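PDB 1XKL: salicylic acid-binding protein 2 from Nicotiana tabacum, which hydrolyses methyl salicylate to salicylic acid and methanol, releasing the active plant-defence hormone for systemic acquired resistance. Local coordinates for residues R53-Y58 against G84-L89; H11-G16 against H80-M85; K5-V10 against A30-T35; D72-L77 against K97-V102. All coordinates share one frame; numbering follows the deposited sequence.

Interaction 1: R53-Y58 against G84-L89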
loop_
_atom_site.group_PDB
_atom_site.type_symbol
_atom_site.label_atom_id
_atom_site.label_comp_id
_atom_site.label_asym_id
_atom_site.label_seq_id
_atom_site.Cartn_x
_atom_site.Cartn_y
_atom_site.Cartn_z
ATOM N N ARG A 53 -24.178 -15.993 4.603
ATOM C CA ARG A 53 -24.980 -15.496 5.707
ATOM C C ARG A 53 -25.659 -16.601 6.508
ATOM O O ARG A 53 -26.234 -16.334 7.557
ATOM C CB ARG A 53 -25.992 -14.483 5.186
ATOM C CG ARG A 53 -26.580 -14.842 3.839
ATOM C CD ARG A 53 -27.175 -13.617 3.150
ATOM N NE ARG A 53 -26.276 -13.014 2.160
ATOM C CZ ARG A 53 -25.119 -12.417 2.437
ATOM N NH1 ARG A 53 -24.686 -12.333 3.686
ATOM N NH2 ARG A 53 -24.404 -11.878 1.459
ATOM N N THR A 54 -25.576 -17.840 6.023
ATOM C CA THR A 54 -26.167 -18.988 6.719
ATOM C C THR A 54 -25.205 -20.177 6.713
ATOM O O THR A 54 -24.315 -20.271 5.857
ATOM C CB THR A 54 -27.472 -19.479 6.049
ATOM O OG1 THR A 54 -27.167 -20.090 4.787
ATOM C CG2 THR A 54 -28.438 -18.323 5.838
ATOM N N LEU A 55 -25.397 -21.097 7.655
ATOM C CA LEU A 55 -24.540 -22.272 7.718
ATOM C C LEU A 55 -24.684 -23.067 6.423
ATOM O O LEU A 55 -23.732 -23.700 5.959
ATOM C CB LEU A 55 -24.909 -23.160 8.911
ATOM C CG LEU A 55 -24.025 -24.407 9.079
ATOM C CD1 LEU A 55 -22.598 -23.971 9.385
ATOM C CD2 LEU A 55 -24.564 -25.278 10.197
ATOM N N TYR A 56 -25.873 -23.016 5.830
ATOM C CA TYR A 56 -26.118 -23.735 4.587
ATOM C C TYR A 56 -25.217 -23.256 3.441
ATOM O O TYR A 56 -24.702 -24.074 2.682
ATOM C CB TYR A 56 -27.595 -23.625 4.187
ATOM C CG TYR A 56 -27.961 -24.520 3.025
ATOM C CD1 TYR A 56 -27.726 -24.118 1.708
ATOM C CD2 TYR A 56 -28.482 -25.793 3.241
ATOM C CE1 TYR A 56 -27.995 -24.963 0.637
ATOM C CE2 TYR A 56 -28.754 -26.648 2.179
ATOM C CZ TYR A 56 -28.507 -26.227 0.879
ATOM O OH TYR A 56 -28.757 -27.073 -0.179
ATOM N N ASP A 57 -25.029 -21.942 3.315
ATOM C CA ASP A 57 -24.172 -21.391 2.256
ATOM C C ASP A 57 -22.726 -21.841 2.475
ATOM O O ASP A 57 -21.991 -22.095 1.526
ATOM C CB ASP A 57 -24.172 -19.855 2.261
ATOM C CG ASP A 57 -25.542 -19.250 2.002
ATOM O OD1 ASP A 57 -26.395 -19.910 1.372
ATOM O OD2 ASP A 57 -25.749 -18.090 2.418
ATOM N N TYR A 58 -22.325 -21.900 3.741
ATOM C CA TYR A 58 -20.977 -22.298 4.124
ATOM C C TYR A 58 -20.723 -23.784 3.867
ATOM O O TYR A 58 -19.609 -24.180 3.517
ATOM C CB TYR A 58 -20.767 -21.959 5.604
ATOM C CG TYR A 58 -19.442 -22.369 6.203
ATOM C CD1 TYR A 58 -18.234 -22.106 5.546
ATOM C CD2 TYR A 58 -19.393 -22.984 7.457
ATOM C CE1 TYR A 58 -17.011 -22.447 6.132
ATOM C CE2 TYR A 58 -18.186 -23.325 8.049
ATOM C CZ TYR A 58 -17.000 -23.056 7.388
ATOM O OH TYR A 58 -15.804 -23.394 7.992
ATOM N N GLY A 84 -18.316 -29.964 12.800
ATOM C CA GLY A 84 -19.376 -30.799 13.318
ATOM C C GLY A 84 -20.739 -30.225 12.984
ATOM O O GLY A 84 -21.713 -30.970 12.825
HETATM N N MSE A 85 -20.825 -28.900 12.876
HETATM C CA MSE A 85 -22.100 -28.270 12.532
HETATM C C MSE A 85 -22.386 -28.537 11.054
HETATM O O MSE A 85 -23.537 -28.757 10.673
HETATM C CB MSE A 85 -22.061 -26.760 12.797
HETATM C CG MSE A 85 -21.851 -26.358 14.255
HETATM SE SE MSE A 85 -23.248 -27.012 15.456
HETATM C CE MSE A 85 -24.768 -26.111 14.654
ATOM N N ASN A 86 -21.339 -28.524 10.225
ATOM C CA ASN A 86 -21.493 -28.784 8.791
ATOM C C ASN A 86 -21.959 -30.218 8.600
ATOM O O ASN A 86 -22.785 -30.513 7.737
ATOM C CB ASN A 86 -20.158 -28.596 8.051
ATOM C CG ASN A 86 -19.613 -27.196 8.182
ATOM O OD1 ASN A 86 -18.636 -26.957 8.892
ATOM N ND2 ASN A 86 -20.254 -26.257 7.513
ATOM N N LEU A 87 -21.409 -31.112 9.409
ATOM C CA LEU A 87 -21.779 -32.518 9.345
ATOM C C LEU A 87 -23.277 -32.700 9.548
ATOM O O LEU A 87 -23.900 -33.542 8.908
ATOM C CB LEU A 87 -21.040 -33.300 10.425
ATOM C CG LEU A 87 -19.960 -34.268 9.953
ATOM C CD1 LEU A 87 -18.870 -33.516 9.212
ATOM C CD2 LEU A 87 -19.409 -34.996 11.161
ATOM N N GLY A 88 -23.845 -31.903 10.447
ATOM C CA GLY A 88 -25.264 -32.005 10.741
ATOM C C GLY A 88 -26.175 -31.831 9.548
ATOM O O GLY A 88 -27.188 -32.521 9.432
ATOM N N LEU A 89 -25.833 -30.901 8.661
ATOM C CA LEU A 89 -26.658 -30.675 7.482
ATOM C C LEU A 89 -26.577 -31.873 6.550
ATOM O O LEU A 89 -27.565 -32.241 5.918
ATOM C CB LEU A 89 -26.224 -29.410 6.739
ATOM C CG LEU A 89 -26.708 -28.051 7.257
ATOM C CD1 LEU A 89 -26.066 -27.747 8.602
ATOM C CD2 LEU A 89 -26.351 -26.975 6.245
#
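Leu-55 lays its branched end over the helix carrying Leu-89 and Met-85. Its CG stands anti to the backbone N (chi1 -178°), and this sends both methyls across the gap. CD2 is the busier one. It meets Leu-89 CD1 at 3.3 Å, closer than usual for two methyls, so packing is tight here. It also lies 3.9 Å from CB of Met-85, a selenomethionine, and near that residue's carbonyl oxygen. CD1 turns the other way, toward the amide of Asn-86. It also comes to the edge of the Tyr-58 ring, within the ring plane. Leu-89 splits its two methyls between neighbouring residues. Its CD2 rests 3.6 Å from Tyr-56 CA and also touches Tyr-56 CD2, so it meets the backbone of the first turn as well as the ring. The contact joins the first turn of helix 55-67 to helix 83-93, the helix that follows the nucleophile in the alpha/beta-hydrolase fold. Thr-54 is the N-cap of helix 55-67. Its OG1 accepts from Asp-57 N at 3.2 Å. Leu-55 N is held by Asp-185 OD2, and Leu-186 of helix 183-188 touches both Leu-55 and Met-85. On the flank toward the pocket, the Asn-86 amide reaches the CD2-CE2 side of the Tyr-58 ring. The two side chains run roughly perpendicular, and their planes lie 63° apart. No hydrogen bond links the two segments. The Tyr-58 ring also meets the ring of Phe-182, and its side chain is about 7 Å from the bound benzoxathiin.

Interaction 2: H11-G16 against H80-M85. With STH (2-amino-4H-1,3-benzoxathiin-4-ol), chain E.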
loop_
_atom_site.group_PDB
_atom_site.type_symbol
_atom_site.label_atom_id
_atom_site.label_comp_id
_atom_site.label_asym_id
_atom_site.label_seq_id
_atom_site.Cartn_x
_atom_site.Cartn_y
_atom_site.Cartn_z
ATOM N N HIS A 11 -13.156 -29.769 7.697
ATOM C CA HIS A 11 -12.379 -28.874 8.546
ATOM C C HIS A 11 -13.238 -27.941 9.404
ATOM O O HIS A 11 -14.450 -27.834 9.212
ATOM C CB HIS A 11 -11.444 -28.037 7.669
ATOM C CG HIS A 11 -12.166 -27.103 6.752
ATOM N ND1 HIS A 11 -12.707 -25.909 7.179
ATOM C CD2 HIS A 11 -12.475 -27.206 5.438
ATOM C CE1 HIS A 11 -13.318 -25.316 6.169
ATOM N NE2 HIS A 11 -13.192 -26.082 5.100
ATOM N N GLY A 12 -12.578 -27.264 10.339
ATOM C CA GLY A 12 -13.248 -26.339 11.226
ATOM C C GLY A 12 -13.164 -24.912 10.715
ATOM O O GLY A 12 -12.723 -24.672 9.593
ATOM N N ALA A 13 -13.566 -23.959 11.548
ATOM C CA ALA A 13 -13.562 -22.554 11.173
ATOM C C ALA A 13 -12.178 -21.965 10.953
ATOM O O ALA A 13 -11.230 -22.255 11.690
ATOM C CB ALA A 13 -14.304 -21.744 12.225
ATOM N N CYS A 14 -12.080 -21.121 9.932
ATOM C CA CYS A 14 -10.831 -20.459 9.587
ATOM C C CYS A 14 -9.802 -21.413 8.986
ATOM O O CYS A 14 -8.691 -20.992 8.672
ATOM C CB CYS A 14 -10.234 -19.769 10.819
ATOM S SG CYS A 14 -11.270 -18.475 11.580
ATOM N N HIS A 15 -10.161 -22.687 8.831
ATOM C CA HIS A 15 -9.237 -23.668 8.255
ATOM C C HIS A 15 -9.708 -24.171 6.895
ATOM O O HIS A 15 -10.609 -23.587 6.296
ATOM C CB HIS A 15 -9.033 -24.844 9.221
ATOM C CG HIS A 15 -8.220 -24.491 10.429
ATOM N ND1 HIS A 15 -8.642 -23.574 11.369
ATOM C CD2 HIS A 15 -6.984 -24.889 10.821
ATOM C CE1 HIS A 15 -7.701 -23.418 12.283
ATOM N NE2 HIS A 15 -6.684 -24.205 11.974
ATOM N N GLY A 16 -9.086 -25.239 6.399
ATOM C CA GLY A 16 -9.463 -25.787 5.100
ATOM C C GLY A 16 -9.029 -27.235 4.913
ATOM O O GLY A 16 -8.482 -27.842 5.828
ATOM N N HIS A 80 -14.332 -31.673 12.176
ATOM C CA HIS A 80 -13.458 -31.103 13.182
ATOM C C HIS A 80 -13.919 -29.703 13.579
ATOM O O HIS A 80 -14.300 -28.903 12.719
ATOM C CB HIS A 80 -12.032 -31.052 12.631
ATOM C CG HIS A 80 -11.073 -30.289 13.495
ATOM N ND1 HIS A 80 -10.520 -29.090 13.112
ATOM C CD2 HIS A 80 -10.581 -30.556 14.729
ATOM C CE1 HIS A 80 -9.726 -28.644 14.074
ATOM N NE2 HIS A 80 -9.746 -29.517 15.064
ATOM N N SER A 81 -13.880 -29.422 14.882
ATOM C CA SER A 81 -14.241 -28.215 15.372
ATOM C C SER A 81 -15.637 -27.777 14.863
ATOM O O SER A 81 -16.603 -28.520 15.049
ATOM C CB SER A 81 -13.152 -27.218 14.993
ATOM O OG SER A 81 -12.811 -26.027 15.634
ATOM N N LEU A 82 -15.744 -26.608 14.227
ATOM C CA LEU A 82 -17.012 -26.099 13.702
ATOM C C LEU A 82 -17.544 -27.019 12.612
ATOM O O LEU A 82 -18.708 -26.930 12.228
ATOM C CB LEU A 82 -16.831 -24.680 13.122
ATOM C CG LEU A 82 -18.062 -24.007 12.491
ATOM C CD1 LEU A 82 -19.140 -23.871 13.565
ATOM C CD2 LEU A 82 -17.715 -22.626 11.918
ATOM N N GLY A 83 -16.684 -27.911 12.128
ATOM C CA GLY A 83 -17.069 -28.837 11.076
ATOM C C GLY A 83 -18.195 -29.753 11.493
ATOM O O GLY A 83 -18.928 -30.276 10.652
ATOM N N GLY A 84 -18.316 -29.964 12.800
ATOM C CA GLY A 84 -19.376 -30.799 13.318
ATOM C C GLY A 84 -20.739 -30.225 12.984
ATOM O O GLY A 84 -21.713 -30.970 12.825
HETATM N N MSE A 85 -20.825 -28.900 12.876
HETATM C CA MSE A 85 -22.100 -28.270 12.532
HETATM C C MSE A 85 -22.386 -28.537 11.054
HETATM O O MSE A 85 -23.537 -28.757 10.673
HETATM C CB MSE A 85 -22.061 -26.760 12.797
HETATM C CG MSE A 85 -21.851 -26.358 14.255
HETATM SE SE MSE A 85 -23.248 -27.012 15.456
HETATM C CE MSE A 85 -24.768 -26.111 14.654
HETATM C C8 STH E . -14.457 -23.223 15.664
HETATM O O8 STH E . -15.720 -22.791 15.404
HETATM C C1 STH E . -13.784 -22.947 16.966
HETATM C C2 STH E . -12.402 -23.437 17.194
HETATM C C3 STH E . -11.761 -23.170 18.438
HETATM C C4 STH E . -12.433 -22.415 19.449
HETATM C C5 STH E . -13.762 -21.933 19.235
HETATM C C6 STH E . -14.420 -22.183 18.013
HETATM C C7 STH E . -12.452 -24.750 15.141
HETATM O O2 STH E . -11.710 -24.196 16.215
HETATM N N7 STH E . -11.588 -24.905 14.067
HETATM S S7 STH E . -13.787 -23.970 14.681
HETATM O O HOH W 1 -9.694 -28.109 10.634
#
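Leu-82 CG stands anti to its own N (chi1 178°), which carries CD2 to within 3.5 Å of Ala-13 CB. Ser-81 OG is likewise turned away from the backbone N (chi1 -155°) and points into the pocket. There it is bonded covalently to C7 of the benzoxathiin STH, at 1.4 Å. Ser-81 is the nucleophile that forms the acyl-ester intermediate. Its backbone, with a positive phi of 52°, has the strained shape of a nucleophile elbow, a tight turn between strand and helix. Gly-12 comes very near this turn: its CA is 3.1 Å from His-80 O. Gly-12 has no side chain, and its CA faces Ser-81 CB and the ligand. His-80 O is spent within the turn, where it accepts from Gly-83 N. Ala-13 N lies 3.1 Å from STH S7, and Leu-82 N approaches the same sulfur. Two backbone N-H groups facing one ligand atom are consistent with an oxyanion hole. A water bridges the two segments. It accepts from Gly-12 N at 3.0 Å and bonds to His-80 ND1. His-80 NE2 is held by the carbonyl of His-238, while Ser-81 CB sits over the centre of the His-80 ring. Ser-81 OG is also hydrogen-bonded to NE2 of His-238, its partner in the charge relay with Asp-210. His-11 ND1 donates to Gly-12 O at 2.7 Å, in the plane of its ring. The loop 11-16 leaves strand 6-10, the elbow joins strand 75-80 to helix 83-93, and Tyr-58 of helix 55-67 touches both His-11 and Leu-82.

Interaction 3: K5-V10 against A30-T35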
loop_
_atom_site.group_PDB
_atom_site.type_symbol
_atom_site.label_atom_id
_atom_site.label_comp_id
_atom_site.label_asym_id
_atom_site.label_seq_id
_atom_site.Cartn_x
_atom_site.Cartn_y
_atom_site.Cartn_z
ATOM N N LYS A 5 -13.293 -47.902 2.597
ATOM C CA LYS A 5 -14.397 -46.941 2.645
ATOM C C LYS A 5 -14.005 -45.526 2.231
ATOM O O LYS A 5 -12.831 -45.218 2.030
ATOM C CB LYS A 5 -15.014 -46.902 4.047
ATOM C CG LYS A 5 -15.812 -48.145 4.423
ATOM C CD LYS A 5 -16.538 -47.970 5.761
ATOM C CE LYS A 5 -17.327 -49.224 6.139
ATOM N NZ LYS A 5 -16.441 -50.441 6.128
ATOM N N HIS A 6 -15.010 -44.668 2.108
ATOM C CA HIS A 6 -14.794 -43.286 1.711
ATOM C C HIS A 6 -14.905 -42.347 2.912
ATOM O O HIS A 6 -15.977 -42.193 3.494
ATOM C CB HIS A 6 -15.817 -42.896 0.641
ATOM C CG HIS A 6 -15.574 -41.554 0.027
ATOM N ND1 HIS A 6 -16.420 -41.006 -0.914
ATOM C CD2 HIS A 6 -14.592 -40.642 0.221
ATOM C CE1 HIS A 6 -15.973 -39.817 -1.270
ATOM N NE2 HIS A 6 -14.864 -39.571 -0.595
ATOM N N PHE A 7 -13.779 -41.738 3.277
ATOM C CA PHE A 7 -13.706 -40.799 4.388
ATOM C C PHE A 7 -13.857 -39.364 3.882
ATOM O O PHE A 7 -13.084 -38.912 3.039
ATOM C CB PHE A 7 -12.363 -40.932 5.112
ATOM C CG PHE A 7 -12.287 -42.101 6.053
ATOM C CD1 PHE A 7 -12.772 -41.995 7.354
ATOM C CD2 PHE A 7 -11.742 -43.311 5.637
ATOM C CE1 PHE A 7 -12.715 -43.081 8.230
ATOM C CE2 PHE A 7 -11.680 -44.406 6.503
ATOM C CZ PHE A 7 -12.166 -44.291 7.803
ATOM N N VAL A 8 -14.864 -38.659 4.392
ATOM C CA VAL A 8 -15.105 -37.276 4.017
ATOM C C VAL A 8 -14.673 -36.439 5.203
ATOM O O VAL A 8 -15.316 -36.459 6.261
ATOM C CB VAL A 8 -16.587 -37.046 3.713
ATOM C CG1 VAL A 8 -16.860 -35.568 3.493
ATOM C CG2 VAL A 8 -16.978 -37.855 2.477
ATOM N N LEU A 9 -13.574 -35.710 5.025
ATOM C CA LEU A 9 -13.015 -34.893 6.091
ATOM C C LEU A 9 -13.468 -33.440 5.988
ATOM O O LEU A 9 -13.284 -32.784 4.969
ATOM C CB LEU A 9 -11.486 -34.994 6.066
ATOM C CG LEU A 9 -10.890 -36.409 5.982
ATOM C CD1 LEU A 9 -9.365 -36.324 6.125
ATOM C CD2 LEU A 9 -11.465 -37.293 7.088
ATOM N N VAL A 10 -14.064 -32.953 7.068
ATOM C CA VAL A 10 -14.595 -31.598 7.119
ATOM C C VAL A 10 -13.880 -30.777 8.171
ATOM O O VAL A 10 -13.993 -31.040 9.374
ATOM C CB VAL A 10 -16.084 -31.644 7.431
ATOM C CG1 VAL A 10 -16.704 -30.270 7.294
ATOM C CG2 VAL A 10 -16.756 -32.655 6.517
ATOM N N ALA A 30 -4.109 -47.060 4.122
ATOM C CA ALA A 30 -4.916 -48.174 4.619
ATOM C C ALA A 30 -5.850 -48.717 3.543
ATOM O O ALA A 30 -6.637 -49.632 3.795
ATOM C CB ALA A 30 -5.721 -47.729 5.843
ATOM N N GLY A 31 -5.761 -48.138 2.348
ATOM C CA GLY A 31 -6.583 -48.579 1.234
ATOM C C GLY A 31 -7.929 -47.894 1.147
ATOM O O GLY A 31 -8.826 -48.357 0.445
ATOM N N HIS A 32 -8.070 -46.779 1.850
ATOM C CA HIS A 32 -9.326 -46.049 1.850
ATOM C C HIS A 32 -9.258 -44.800 0.984
ATOM O O HIS A 32 -8.177 -44.268 0.727
ATOM C CB HIS A 32 -9.696 -45.667 3.283
ATOM C CG HIS A 32 -9.923 -46.842 4.183
ATOM N ND1 HIS A 32 -10.996 -47.694 4.039
ATOM C CD2 HIS A 32 -9.212 -47.307 5.237
ATOM C CE1 HIS A 32 -10.938 -48.633 4.966
ATOM N NE2 HIS A 32 -9.864 -48.421 5.706
ATOM N N LYS A 33 -10.422 -44.353 0.524
ATOM C CA LYS A 33 -10.538 -43.147 -0.294
ATOM C C LYS A 33 -10.778 -41.989 0.671
ATOM O O LYS A 33 -11.501 -42.137 1.653
ATOM C CB LYS A 33 -11.713 -43.283 -1.263
ATOM C CG LYS A 33 -12.067 -42.023 -2.041
ATOM C CD LYS A 33 -13.252 -42.293 -2.966
ATOM C CE LYS A 33 -13.733 -41.040 -3.686
ATOM N NZ LYS A 33 -12.686 -40.419 -4.545
ATOM N N VAL A 34 -10.170 -40.843 0.389
ATOM C CA VAL A 34 -10.304 -39.681 1.253
ATOM C C VAL A 34 -10.604 -38.402 0.485
ATOM O O VAL A 34 -10.020 -38.148 -0.571
ATOM C CB VAL A 34 -9.004 -39.457 2.065
ATOM C CG1 VAL A 34 -9.095 -38.180 2.900
ATOM C CG2 VAL A 34 -8.742 -40.659 2.952
ATOM N N THR A 35 -11.522 -37.598 1.013
ATOM C CA THR A 35 -11.851 -36.320 0.395
ATOM C C THR A 35 -11.717 -35.240 1.464
ATOM O O THR A 35 -12.512 -35.190 2.400
ATOM C CB THR A 35 -13.297 -36.288 -0.161
ATOM O OG1 THR A 35 -13.458 -37.290 -1.174
ATOM C CG2 THR A 35 -13.596 -34.923 -0.768
#
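Two groups flank the His-6 ring, both toward its rim: Lys-33 CE 3.5 Å above one face and Val-8 CG2 on the opposite face. At its edge, in plane, NE2 is hydrogen-bonded to Thr-35 OG1 at 2.7 Å. Lys-33 reaches the ring with its CG anti to the backbone N (chi1 172°), which brings CE over the imidazole in a CH-pi contact, with CG and CD beside it. On the other side of the sheet, Phe-7 points its CE2 edge at the face of His-32. This T-shaped pair has its planes at 83° and its centroids 5.4 Å apart. Lys-5 N meets the His-32 ring at its edge. Deeper on the same side, Leu-9 CD1 packs on Val-34 CG1. The backbones form a parallel ladder: Phe-7 N donates to Lys-33 O at 2.8 Å, and Phe-7 O accepts from Thr-35 N. This is the strand pairing of a beta-alpha-beta unit, whose helix 23-29 packs on Phe-7 and Val-34. His-6 ND1 is bonded to Glu-73, so both ring nitrogens have partners. His-32 ND1 accepts from Lys-5 N at 2.7 Å, which suggests that its ring proton sits on NE2 and that the ring is neutral.

Interaction 4: D72-L77 against K97-V102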
loop_
_atom_site.group_PDB
_atom_site.type_symbol
_atom_site.label_atom_id
_atom_site.label_comp_id
_atom_site.label_asym_id
_atom_site.label_seq_id
_atom_site.Cartn_x
_atom_site.Cartn_y
_atom_site.Cartn_z
ATOM N N ASP A 72 -25.270 -46.125 -3.253
ATOM C CA ASP A 72 -24.846 -47.503 -3.018
ATOM C C ASP A 72 -23.426 -47.349 -2.490
ATOM O O ASP A 72 -22.755 -48.314 -2.132
ATOM C CB ASP A 72 -24.838 -48.320 -4.317
ATOM C CG ASP A 72 -23.543 -48.174 -5.103
ATOM O OD1 ASP A 72 -22.999 -49.210 -5.550
ATOM O OD2 ASP A 72 -23.060 -47.035 -5.281
ATOM N N GLU A 73 -22.993 -46.095 -2.459
ATOM C CA GLU A 73 -21.673 -45.718 -1.992
ATOM C C GLU A 73 -21.834 -44.864 -0.738
ATOM O O GLU A 73 -22.159 -43.681 -0.824
ATOM C CB GLU A 73 -20.954 -44.908 -3.066
ATOM C CG GLU A 73 -19.701 -44.230 -2.567
ATOM C CD GLU A 73 -19.226 -43.122 -3.482
ATOM O OE1 GLU A 73 -18.212 -42.478 -3.138
ATOM O OE2 GLU A 73 -19.863 -42.893 -4.534
ATOM N N LYS A 74 -21.611 -45.464 0.424
ATOM C CA LYS A 74 -21.742 -44.746 1.681
ATOM C C LYS A 74 -20.395 -44.170 2.112
ATOM O O LYS A 74 -19.348 -44.594 1.626
ATOM C CB LYS A 74 -22.301 -45.688 2.751
ATOM C CG LYS A 74 -23.640 -46.309 2.355
ATOM C CD LYS A 74 -24.116 -47.348 3.358
ATOM C CE LYS A 74 -24.459 -46.715 4.703
ATOM N NZ LYS A 74 -24.890 -47.749 5.703
ATOM N N VAL A 75 -20.418 -43.194 3.013
ATOM C CA VAL A 75 -19.178 -42.584 3.470
ATOM C C VAL A 75 -19.116 -42.461 4.984
ATOM O O VAL A 75 -20.085 -42.735 5.688
ATOM C CB VAL A 75 -18.990 -41.164 2.884
ATOM C CG1 VAL A 75 -19.177 -41.182 1.383
ATOM C CG2 VAL A 75 -19.962 -40.196 3.542
ATOM N N ILE A 76 -17.953 -42.050 5.471
ATOM C CA ILE A 76 -17.728 -41.837 6.887
ATOM C C ILE A 76 -17.373 -40.364 7.004
ATOM O O ILE A 76 -16.347 -39.916 6.473
ATOM C CB ILE A 76 -16.548 -42.687 7.404
ATOM C CG1 ILE A 76 -16.857 -44.171 7.208
ATOM C CG2 ILE A 76 -16.286 -42.388 8.874
ATOM C CD1 ILE A 76 -15.658 -45.075 7.358
ATOM N N LEU A 77 -18.235 -39.609 7.679
ATOM C CA LEU A 77 -18.021 -38.175 7.857
ATOM C C LEU A 77 -17.183 -37.892 9.089
ATOM O O LEU A 77 -17.426 -38.443 10.167
ATOM C CB LEU A 77 -19.363 -37.440 7.979
ATOM C CG LEU A 77 -20.171 -37.232 6.698
ATOM C CD1 LEU A 77 -21.514 -36.602 7.017
ATOM C CD2 LEU A 77 -19.376 -36.317 5.768
ATOM N N LYS A 97 -26.665 -42.352 3.628
ATOM C CA LYS A 97 -25.413 -42.503 2.901
ATOM C C LYS A 97 -24.219 -42.320 3.825
ATOM O O LYS A 97 -23.097 -42.084 3.379
ATOM C CB LYS A 97 -25.370 -41.516 1.730
ATOM C CG LYS A 97 -26.427 -41.850 0.677
ATOM C CD LYS A 97 -26.188 -41.196 -0.669
ATOM C CE LYS A 97 -26.494 -39.706 -0.642
ATOM N NZ LYS A 97 -26.434 -39.111 -2.015
ATOM N N ILE A 98 -24.463 -42.468 5.122
ATOM C CA ILE A 98 -23.410 -42.288 6.110
ATOM C C ILE A 98 -23.322 -43.442 7.112
ATOM O O ILE A 98 -24.264 -43.691 7.855
ATOM C CB ILE A 98 -23.648 -40.977 6.873
ATOM C CG1 ILE A 98 -23.805 -39.833 5.861
ATOM C CG2 ILE A 98 -22.511 -40.716 7.839
ATOM C CD1 ILE A 98 -24.379 -38.567 6.445
ATOM N N TYR A 99 -22.187 -44.137 7.139
ATOM C CA TYR A 99 -22.006 -45.245 8.071
ATOM C C TYR A 99 -22.003 -44.700 9.497
ATOM O O TYR A 99 -22.591 -45.282 10.409
ATOM C CB TYR A 99 -20.679 -45.970 7.812
ATOM C CG TYR A 99 -20.626 -46.751 6.517
ATOM C CD1 TYR A 99 -19.729 -46.404 5.504
ATOM C CD2 TYR A 99 -21.459 -47.852 6.310
ATOM C CE1 TYR A 99 -19.664 -47.141 4.315
ATOM C CE2 TYR A 99 -21.402 -48.594 5.132
ATOM C CZ TYR A 99 -20.503 -48.235 4.138
ATOM O OH TYR A 99 -20.456 -48.970 2.975
ATOM N N ALA A 100 -21.339 -43.569 9.677
ATOM C CA ALA A 100 -21.250 -42.953 10.981
ATOM C C ALA A 100 -20.685 -41.556 10.836
ATOM O O ALA A 100 -20.008 -41.246 9.852
ATOM C CB ALA A 100 -20.354 -43.782 11.889
ATOM N N ALA A 101 -20.972 -40.721 11.825
ATOM C CA ALA A 101 -20.491 -39.353 11.842
ATOM C C ALA A 101 -19.529 -39.226 13.008
ATOM O O ALA A 101 -19.874 -39.535 14.146
ATOM C CB ALA A 101 -21.668 -38.386 12.010
ATOM N N VAL A 102 -18.317 -38.777 12.721
ATOM C CA VAL A 102 -17.300 -38.627 13.747
ATOM C C VAL A 102 -17.062 -37.152 14.050
ATOM O O VAL A 102 -16.795 -36.352 13.143
ATOM C CB VAL A 102 -15.966 -39.278 13.294
ATOM C CG1 VAL A 102 -14.945 -39.228 14.417
ATOM C CG2 VAL A 102 -16.221 -40.717 12.873
HETATM O O HOH W 2 -19.372 -47.608 0.293
#
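Val-75 O is gripped twice from segment 97-102. Tyr-99 N donates to it at 2.9 Å, and Ile-98 CA adds a C-H...O contact at 3.4 Å. Lys-97 O is used in a similar way, taking Val-75 N and the CA of Lys-74. Farther along, Val-102 N binds Leu-77 O at 2.7 Å, nearly straight at 165°. These bonds make strands 75-80 and 98-104 parallel neighbours in the central sheet, the two strands of a beta-alpha-beta unit around helix 83-93. Val-75 pairs with Ile-98, but Leu-77 pairs with Ala-101. The extra residue is taken up at Tyr-99, where the chain turns a corner and the backbone takes helix-like angles. Lys-74 lies across the Tyr-99 ring. Its CB sits 3.3 Å above the plane in a CH-pi contact, and a bend at chi3 (67°) keeps CD and CE on the same face. Lys-5 meets the opposite face in a cation-pi contact. Ile-76 CG1 comes to the ring edge. A water accepts from Lys-74 N and bonds to Tyr-99 OH. On the other side of the sheet, Leu-77 CD1 packs 3.5 Å from Ile-98 CD1, with Leu-87 and Met-91 of helix 83-93 nearby.

Overall arrangement
Interaction 2 holds the nucleophile Ser-81 and the bound ligand. Interaction 1 lies about 10 Å from interaction 2 between centres and shares Gly-84 and Met-85 with it. Tyr-58 bridges the two, with CE2 4.0 Å from Leu-82 CD2. Interactions 3 and 4, adjacent pairings of one sheet about 10 Å apart, lie about 17 and 18 Å from interaction 2 between centres. His-6 O and Ile-76 N, at 2.8 Å, probably form a hydrogen bond that joins them. Strand 6-10 then runs on into loop 11-16, and strand 75-80 into the elbow. Val-10 O probably accepts from His-80 N at 2.9 Å just before the site. Leu-87 links interaction 1 back to the sheet, its CD1 3.5 Å from Val-10 CG2.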